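Local atomic coordinates of endoglucanase (Bacillus akibai, PDB entry 1UWW), a protein that hydrolyses internal beta-1,4-glucosidic linkages of cellulose and is represented here by its family 28 carbohydrate-binding module, specific for non-crystalline cellulose. Residues 112-117 / 162-167; 55-60 / 179-184. All blocks are in the same frame, centred on the assembly; numbering follows the deposited sequence. Where two conformers were deposited one is given.

Overall arrangement
Two ways of joining distant parts of a beta-sandwich chain are compared here, in the carbohydrate-binding module of the enzyme. Contact 1 sits at the strand ends of the five-stranded sheet, about 17 Å from the centre of the chain, where the loop after strand 104-111 meets the start of strand 165-173; amide groups and backbone bonds carry it, with a guanidinium alongside, and its outer side is wet. Contact 2, about 11 Å from the centre, pairs strands 50-58 and 180-189 of the six-stranded sheet through regular backbone bonds, with aromatic and aliphatic side chains on its buried face and charges on the other. The two lie on opposite sides of the chain's centre, the centres of the contacts about 26 Å apart.

Contact 1: residues 112-117 / 162-167; sequences QPPTNG and LLRNMM
Gln112 and Asn165 meet amide to amide, and the dense half of this contact is built round that pair. Asn165 ND2 donates to Gln112 OE1 at 3.0 Å, almost straight (168°), on a lone pair of the oxygen and within the amide planes of both residues, although those planes stand 64° apart; ND2 also bonds Asp75 OD1 on strand 73-77. Gln112 CG lies anti to the carbonyl carbon (chi1 -55°) and the chain runs on extended, which carries OE1 to Asn165 and leaves NE2 to bond the carbonyl of Tyr118. Asn165 OD1 is gripped by Arg164, whose NE (2.8 Å) and NH2 (3.1 Å) both arrive from one face of the amide. Gln112 O lies over one face of that guanidinium and Gln112 OE1 at its edge. The backbone adds Gln112 N to Asn165 O at 3.3 Å and a weak bond to Leu163 O, while buried Pro113 sets its CA and CB against Leu162 O. The exposed side is looser: Pro114 CD touches Leu162 O and, more loosely, Arg164 CB, and a water accepts from Thr115 N and donates to Leu162 O. Engaged at both ends, the Asn165 amide has a defined flip state, and arginine at OD1 and the Asp75 carboxylate at ND2 would probably polarise it in the same sense.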
ATOM      1  N   GLN A 112      -5.173 -14.490  -6.885  1.00 17.62           N
ATOM      2  CA  GLN A 112      -5.442 -14.530  -8.321  1.00 17.82           C
ATOM      3  C   GLN A 112      -6.654 -15.414  -8.691  1.00 18.53           C
ATOM      4  O   GLN A 112      -6.510 -16.404  -9.424  1.00 19.69           O
ATOM      5  CB  GLN A 112      -4.174 -14.990  -9.042  1.00 19.34           C
ATOM      6  CG  GLN A 112      -2.943 -14.157  -8.746  1.00 19.72           C
ATOM      7  CD  GLN A 112      -1.884 -14.345  -9.796  1.00 22.62           C
ATOM      8  OE1 GLN A 112      -0.942 -15.097  -9.604  1.00 23.00           O
ATOM      9  NE2 GLN A 112      -2.059 -13.687 -10.931  1.00 24.09           N
ATOM     10  N   PRO A 113      -7.849 -15.038  -8.243  1.00 19.58           N
ATOM     11  CA  PRO A 113      -9.070 -15.784  -8.592  1.00 20.02           C
ATOM     12  C   PRO A 113      -9.348 -15.706 -10.105  1.00 22.14           C
ATOM     13  O   PRO A 113      -9.470 -14.609 -10.620  1.00 21.49           O
ATOM     14  CB  PRO A 113     -10.185 -15.052  -7.834  1.00 20.37           C
ATOM     15  CG  PRO A 113      -9.610 -13.697  -7.507  1.00 21.41           C
ATOM     16  CD  PRO A 113      -8.142 -13.850  -7.429  1.00 19.95           C
ATOM     17  N   PRO A 114      -9.445 -16.839 -10.800  1.00 24.13           N
ATOM     18  CA  PRO A 114      -9.819 -16.801 -12.229  1.00 25.61           C
ATOM     19  C   PRO A 114     -11.143 -16.090 -12.504  1.00 27.25           C
ATOM     20  O   PRO A 114     -11.322 -15.575 -13.603  1.00 28.95           O
ATOM     21  CB  PRO A 114      -9.909 -18.282 -12.605  1.00 26.38           C
ATOM     22  CG  PRO A 114      -9.009 -18.951 -11.670  1.00 26.52           C
ATOM     23  CD  PRO A 114      -9.160 -18.208 -10.341  1.00 25.03           C
ATOM     24  N   THR A 115     -12.048 -16.045 -11.534  1.00 27.74           N
ATOM     25  CA  THR A 115     -13.315 -15.322 -11.712  1.00 29.24           C
ATOM     26  C   THR A 115     -13.211 -13.804 -11.559  1.00 29.45           C
ATOM     27  O   THR A 115     -14.189 -13.098 -11.851  1.00 31.54           O
ATOM     28  CB  THR A 115     -14.388 -15.826 -10.736  1.00 29.41           C
ATOM     29  OG1 THR A 115     -13.918 -15.705  -9.383  1.00 31.02           O
ATOM     30  CG2 THR A 115     -14.668 -17.290 -10.934  1.00 30.66           C
ATOM     31  N   ASN A 116     -12.088 -13.288 -11.043  1.00 29.24           N
ATOM     32  CA  ASN A 116     -11.837 -11.840 -11.024  1.00 29.24           C
ATOM     33  C   ASN A 116     -10.538 -11.414 -11.682  1.00 28.07           C
ATOM     34  O   ASN A 116      -9.708 -10.727 -11.077  1.00 27.01           O
ATOM     35  CB  ASN A 116     -11.881 -11.244  -9.602  1.00 30.49           C
ATOM     36  CG  ASN A 116     -12.254  -9.750  -9.610  1.00 33.27           C
ATOM     37  OD1 ASN A 116     -13.445  -9.399  -9.680  1.00 36.91           O
ATOM     38  ND2 ASN A 116     -11.244  -8.870  -9.578  1.00 33.12           N
ATOM     39  N   GLY A 117     -10.342 -11.809 -12.930  1.00 26.63           N
ATOM     40  CA  GLY A 117      -9.233 -11.287 -13.705  1.00 26.20           C
ATOM     41  C   GLY A 117      -7.860 -11.706 -13.206  1.00 24.88           C
ATOM     42  O   GLY A 117      -6.851 -11.092 -13.571  1.00 25.26           O
ATOM     43  N   LEU A 162     -12.906 -19.125  -5.196  1.00 20.64           N
ATOM     44  CA  LEU A 162     -11.639 -19.836  -5.281  1.00 20.66           C
ATOM     45  C   LEU A 162     -10.558 -18.825  -5.635  1.00 19.95           C
ATOM     46  O   LEU A 162     -10.606 -18.179  -6.669  1.00 20.12           O
ATOM     47  CB  LEU A 162     -11.687 -20.956  -6.311  1.00 21.34           C
ATOM     48  CG  LEU A 162     -12.618 -22.100  -5.907  1.00 24.05           C
ATOM     49  CD1 LEU A 162     -12.827 -23.016  -7.126  1.00 26.54           C
ATOM     50  CD2 LEU A 162     -12.109 -22.880  -4.736  1.00 24.18           C
ATOM     51  N   LEU A 163      -9.565 -18.701  -4.764  1.00 18.73           N
ATOM     52  CA  LEU A 163      -8.533 -17.688  -4.899  1.00 19.14           C
ATOM     53  C   LEU A 163      -7.306 -18.181  -5.674  1.00 18.57           C
ATOM     54  O   LEU A 163      -6.514 -17.351  -6.144  1.00 17.61           O
ATOM     55  CB  LEU A 163      -8.143 -17.180  -3.506  1.00 18.19           C
ATOM     56  CG  LEU A 163      -9.300 -16.551  -2.713  1.00 18.08           C
ATOM     57  CD1 LEU A 163      -8.872 -16.266  -1.267  1.00 18.95           C
ATOM     58  CD2 LEU A 163      -9.789 -15.297  -3.402  1.00 20.76           C
ATOM     59  N   ARG A 164      -7.151 -19.514  -5.787  1.00 19.01           N
ATOM     60  CA  ARG A 164      -6.111 -20.193  -6.562  1.00 19.01           C
ATOM     61  C   ARG A 164      -4.704 -20.138  -5.970  1.00 18.40           C
ATOM     62  O   ARG A 164      -4.061 -21.160  -5.721  1.00 19.14           O
ATOM     63  CB  ARG A 164      -6.075 -19.730  -8.019  1.00 19.90           C
ATOM     64  CG  ARG A 164      -5.257 -20.656  -8.938  1.00 21.66           C
ATOM     65  CD  ARG A 164      -5.016 -20.090 -10.316  1.00 22.07           C
ATOM     66  NE  ARG A 164      -4.082 -18.993 -10.257  1.00 22.25           N
ATOM     67  CZ  ARG A 164      -3.509 -18.425 -11.314  1.00 23.40           C
ATOM     68  NH1 ARG A 164      -3.814 -18.842 -12.542  1.00 25.75           N
ATOM     69  NH2 ARG A 164      -2.642 -17.444 -11.153  1.00 23.00           N
ATOM     70  N   ASN A 165      -4.209 -18.933  -5.791  1.00 18.23           N
ATOM     71  CA  ASN A 165      -2.918 -18.737  -5.188  1.00 17.82           C
ATOM     72  C   ASN A 165      -2.863 -17.409  -4.456  1.00 18.56           C
ATOM     73  O   ASN A 165      -3.579 -16.462  -4.799  1.00 18.30           O
ATOM     74  CB  ASN A 165      -1.765 -18.893  -6.217  1.00 18.75           C
ATOM     75  CG  ASN A 165      -1.773 -17.842  -7.295  1.00 18.35           C
ATOM     76  OD1 ASN A 165      -2.689 -17.787  -8.112  1.00 20.33           O
ATOM     77  ND2 ASN A 165      -0.758 -17.007  -7.321  1.00 19.71           N
HETATM   78  N   MSE A 166      -1.976 -17.356  -3.473  1.00 18.58           N
HETATM   79  CA  MSE A 166      -1.746 -16.205  -2.645  1.00 19.85           C
HETATM   80  C   MSE A 166      -0.308 -15.791  -2.817  1.00 20.68           C
HETATM   81  O   MSE A 166       0.621 -16.598  -2.699  1.00 21.35           O
HETATM   82  CB  MSE A 166      -1.999 -16.591  -1.198  1.00 19.91           C
HETATM   83  CG  MSE A 166      -1.534 -15.595  -0.151  1.00 20.12           C
HETATM   84 SE   MSE A 166      -2.077 -15.969   1.640  1.00 26.76          SE
HETATM   85  CE  MSE A 166      -1.943 -17.842   1.652  1.00 22.38           C
HETATM   86  N   MSE A 167      -0.063 -14.563  -3.247  0.50 23.53           N
HETATM   87  CA  MSE A 167       1.335 -14.002  -3.089  0.50 23.93           C
HETATM   88  C   MSE A 167       1.429 -12.881  -2.078  0.50 23.48           C
HETATM   89  O   MSE A 167       0.457 -12.123  -1.810  0.50 25.23           O
HETATM   90  CB  MSE A 167       1.947 -13.453  -4.431  0.50 24.93           C
HETATM   91  CG  MSE A 167       1.759 -14.509  -5.666  0.50 24.71           C
HETATM   92 SE   MSE A 167       1.782 -13.790  -7.463  0.50 30.07          SE
HETATM   93  CE  MSE A 167       2.915 -12.312  -7.023  0.50 19.68           C
TER
HETATM   94  O   HOH W   1     -12.094 -17.843  -8.897  1.00 27.79           O

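Contact 2: residues 55-60 / 179-184; sequences WEFGYP and GRVFVD. With CA (calcium ion), chain C.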
ATOM      1  N   TRP A  55      14.737 -16.477   4.126  1.00 17.76           N
ATOM      2  CA  TRP A  55      15.683 -16.169   3.048  1.00 17.07           C
ATOM      3  C   TRP A  55      16.481 -14.953   3.489  1.00 17.50           C
ATOM      4  O   TRP A  55      16.102 -14.244   4.402  1.00 17.18           O
ATOM      5  CB  TRP A  55      14.955 -15.967   1.708  1.00 17.67           C
ATOM      6  CG  TRP A  55      14.061 -14.769   1.645  1.00 17.86           C
ATOM      7  CD1 TRP A  55      14.368 -13.564   1.085  1.00 18.43           C
ATOM      8  CD2 TRP A  55      12.699 -14.654   2.123  1.00 17.79           C
ATOM      9  NE1 TRP A  55      13.300 -12.706   1.210  1.00 17.37           N
ATOM     10  CE2 TRP A  55      12.262 -13.351   1.826  1.00 18.57           C
ATOM     11  CE3 TRP A  55      11.820 -15.515   2.786  1.00 17.74           C
ATOM     12  CZ2 TRP A  55      10.974 -12.897   2.142  1.00 17.62           C
ATOM     13  CZ3 TRP A  55      10.540 -15.048   3.113  1.00 17.02           C
ATOM     14  CH2 TRP A  55      10.144 -13.760   2.791  1.00 17.77           C
ATOM     15  N   GLU A  56      17.577 -14.677   2.797  1.00 18.54           N
ATOM     16  CA  GLU A  56      18.342 -13.467   3.024  1.00 20.26           C
ATOM     17  C   GLU A  56      18.590 -12.736   1.716  1.00 19.85           C
ATOM     18  O   GLU A  56      18.658 -13.333   0.650  1.00 22.30           O
ATOM     19  CB  GLU A  56      19.611 -13.700   3.834  1.00 23.77           C
ATOM     20  CG  GLU A  56      20.628 -14.654   3.335  1.00 27.87           C
ATOM     21  CD  GLU A  56      21.869 -14.657   4.262  1.00 31.38           C
ATOM     22  OE1 GLU A  56      21.785 -14.289   5.477  1.00 34.00           O
ATOM     23  OE2 GLU A  56      22.930 -15.021   3.776  1.00 35.64           O
ATOM     24  N   PHE A  57      18.667 -11.431   1.817  1.00 19.14           N
ATOM     25  CA  PHE A  57      18.808 -10.574   0.648  1.00 18.93           C
ATOM     26  C   PHE A  57      19.078  -9.160   1.117  1.00 19.52           C
ATOM     27  O   PHE A  57      18.949  -8.839   2.278  1.00 17.96           O
ATOM     28  CB  PHE A  57      17.532 -10.592  -0.221  1.00 19.65           C
ATOM     29  CG  PHE A  57      16.400  -9.774   0.358  1.00 19.93           C
ATOM     30  CD1 PHE A  57      15.678 -10.208   1.476  1.00 20.94           C
ATOM     31  CD2 PHE A  57      16.104  -8.515  -0.152  1.00 21.33           C
ATOM     32  CE1 PHE A  57      14.678  -9.418   2.008  1.00 22.16           C
ATOM     33  CE2 PHE A  57      15.132  -7.747   0.425  1.00 22.21           C
ATOM     34  CZ  PHE A  57      14.431  -8.205   1.487  1.00 20.63           C
ATOM     35  N   GLY A  58      19.458  -8.300   0.175  1.00 19.51           N
ATOM     36  CA  GLY A  58      19.443  -6.874   0.400  1.00 19.80           C
ATOM     37  C   GLY A  58      18.939  -6.158  -0.822  1.00 18.75           C
ATOM     38  O   GLY A  58      19.266  -6.561  -1.928  1.00 20.46           O
ATOM     39  N   TYR A  59      18.210  -5.077  -0.620  1.00 18.98           N
ATOM     40  CA  TYR A  59      17.792  -4.241  -1.730  1.00 19.37           C
ATOM     41  C   TYR A  59      18.970  -3.478  -2.347  1.00 20.92           C
ATOM     42  O   TYR A  59      19.908  -3.120  -1.641  1.00 20.75           O
ATOM     43  CB  TYR A  59      16.740  -3.234  -1.277  1.00 19.48           C
ATOM     44  CG  TYR A  59      15.407  -3.824  -0.796  1.00 18.74           C
ATOM     45  CD1 TYR A  59      14.565  -4.522  -1.659  1.00 18.71           C
ATOM     46  CD2 TYR A  59      14.990  -3.660   0.498  1.00 19.78           C
ATOM     47  CE1 TYR A  59      13.328  -5.022  -1.205  1.00 18.58           C
ATOM     48  CE2 TYR A  59      13.768  -4.149   0.937  1.00 18.77           C
ATOM     49  CZ  TYR A  59      12.955  -4.816   0.085  1.00 18.74           C
ATOM     50  OH  TYR A  59      11.750  -5.310   0.552  1.00 19.36           O
ATOM     51  N   PRO A  60      18.887  -3.184  -3.646  1.00 21.14           N
ATOM     52  CA  PRO A  60      19.936  -2.400  -4.311  1.00 21.80           C
ATOM     53  C   PRO A  60      19.841  -0.943  -3.937  1.00 22.93           C
ATOM     54  O   PRO A  60      18.778  -0.454  -3.551  1.00 22.29           O
ATOM     55  CB  PRO A  60      19.630  -2.624  -5.794  1.00 22.17           C
ATOM     56  CG  PRO A  60      18.157  -2.762  -5.816  1.00 22.13           C
ATOM     57  CD  PRO A  60      17.853  -3.621  -4.611  1.00 22.18           C
ATOM     58  N   GLY A 179      19.773  -8.439   5.106  1.00 16.42           N
ATOM     59  CA  GLY A 179      19.758  -9.387   6.212  1.00 17.00           C
ATOM     60  C   GLY A 179      18.852 -10.542   5.943  1.00 17.12           C
ATOM     61  O   GLY A 179      18.508 -10.818   4.809  1.00 18.41           O
ATOM     62  N   ARG A 180      18.527 -11.269   7.013  1.00 16.81           N
ATOM     63  CA  ARG A 180      17.700 -12.469   6.922  1.00 16.97           C
ATOM     64  C   ARG A 180      16.309 -12.148   7.448  1.00 17.35           C
ATOM     65  O   ARG A 180      16.177 -11.378   8.393  1.00 18.14           O
ATOM     66  CB  ARG A 180      18.355 -13.616   7.693  1.00 18.02           C
ATOM     67  CG  ARG A 180      17.568 -14.901   7.616  1.00 18.17           C
ATOM     68  CD  ARG A 180      18.327 -16.114   8.097  1.00 20.21           C
ATOM     69  NE  ARG A 180      19.330 -16.557   7.138  1.00 21.98           N
ATOM     70  CZ  ARG A 180      19.076 -17.215   6.022  1.00 21.83           C
ATOM     71  NH1 ARG A 180      17.850 -17.594   5.693  1.00 20.36           N
ATOM     72  NH2 ARG A 180      20.065 -17.553   5.197  1.00 25.55           N
ATOM     73  N   VAL A 181      15.302 -12.697   6.775  1.00 17.44           N
ATOM     74  CA  VAL A 181      13.919 -12.535   7.200  1.00 18.24           C
ATOM     75  C   VAL A 181      13.316 -13.928   7.360  1.00 17.62           C
ATOM     76  O   VAL A 181      13.798 -14.937   6.840  1.00 16.83           O
ATOM     77  CB  VAL A 181      13.088 -11.639   6.279  1.00 19.41           C
ATOM     78  CG1 VAL A 181      13.715 -10.251   6.142  1.00 20.25           C
ATOM     79  CG2 VAL A 181      12.855 -12.263   4.953  1.00 18.17           C
ATOM     80  N   PHE A 182      12.230 -13.961   8.121  1.00 16.85           N
ATOM     81  CA  PHE A 182      11.582 -15.210   8.541  1.00 16.58           C
ATOM     82  C   PHE A 182      10.062 -14.986   8.547  1.00 15.68           C
ATOM     83  O   PHE A 182       9.584 -13.965   9.049  1.00 16.50           O
ATOM     84  CB  PHE A 182      11.985 -15.625   9.960  1.00 16.79           C
ATOM     85  CG  PHE A 182      13.485 -15.653  10.236  1.00 18.10           C
ATOM     86  CD1 PHE A 182      14.204 -14.467  10.487  1.00 18.33           C
ATOM     87  CD2 PHE A 182      14.143 -16.857  10.318  1.00 17.78           C
ATOM     88  CE1 PHE A 182      15.553 -14.499  10.775  1.00 19.27           C
ATOM     89  CE2 PHE A 182      15.523 -16.897  10.630  1.00 20.22           C
ATOM     90  CZ  PHE A 182      16.203 -15.734  10.866  1.00 18.85           C
ATOM     91  N   VAL A 183       9.323 -15.966   8.046  1.00 16.15           N
ATOM     92  CA  VAL A 183       7.851 -15.964   8.027  1.00 16.27           C
ATOM     93  C   VAL A 183       7.349 -17.223   8.729  1.00 16.28           C
ATOM     94  O   VAL A 183       7.783 -18.327   8.427  1.00 16.65           O
ATOM     95  CB  VAL A 183       7.379 -15.970   6.551  1.00 16.60           C
ATOM     96  CG1 VAL A 183       5.886 -16.276   6.405  1.00 17.74           C
ATOM     97  CG2 VAL A 183       7.751 -14.662   5.855  1.00 17.49           C
ATOM     98  N   ASP A 184       6.399 -17.054   9.643  1.00 16.70           N
ATOM     99  CA  ASP A 184       5.827 -18.206  10.352  1.00 16.72           C
ATOM    100  C   ASP A 184       4.317 -18.037  10.555  1.00 16.06           C
ATOM    101  O   ASP A 184       3.800 -16.934  10.600  1.00 16.34           O
ATOM    102  CB  ASP A 184       6.526 -18.420  11.694  1.00 15.27           C
ATOM    103  CG  ASP A 184       6.429 -19.847  12.222  1.00 17.32           C
ATOM    104  OD1 ASP A 184       5.873 -20.766  11.572  1.00 17.39           O
ATOM    105  OD2 ASP A 184       6.997 -20.093  13.323  1.00 17.79           O
TER
HETATM  106 CA    CA C1192       6.830 -22.523  13.018  1.00 17.48          CA
HETATM  107  O   HOH W   2      23.104 -17.331   5.866  1.00 41.04           O
HETATM  108  O   HOH W   3       4.744 -22.602  14.099  1.00 19.16           O
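Val181 presses a methyl group onto the indole of Trp55, a compact example of how a sandwich fills its interior. Trp55 CB leaves the strand with CG between the backbone N and the carbonyl carbon (chi1 66°), which lays the ring across the neighbouring strand. From there CD2 comes within 3.7 Å of Val181 CG2, and CE2 and CZ2 each approach that methyl to 3.4 Å. This is a CH-pi contact: Val181 CG2 sits over the face of the six-membered ring, 3.5 Å from its centroid and 17° off the normal. CZ3 reaches Val183 CG2 at 3.9 Å, and CH2 touches CG2 of both valines, while Trp32 and Phe170 meet the indole edge-to-face. Strands 50-58 and 180-189 are antiparallel neighbours in one sheet of the beta-sandwich: Trp55 with Val181 and Phe57 with Gly179 are hydrogen-bonded pairs, and Val181 N reaches Trp55 O at 2.9 Å. Glu56 and Arg180 form the non-hydrogen-bonded pair between them, on the other face. Their salt bridge is long, 3.7 Å from Glu56 OE1 to Arg180 NH2, with a water beside it; Arg180 NH1 bonds Ser54. Farther along the strand, Asp184 binds a calcium ion through both carboxylate oxygens, alongside Val21, Glu23, Ser50 and Asn51.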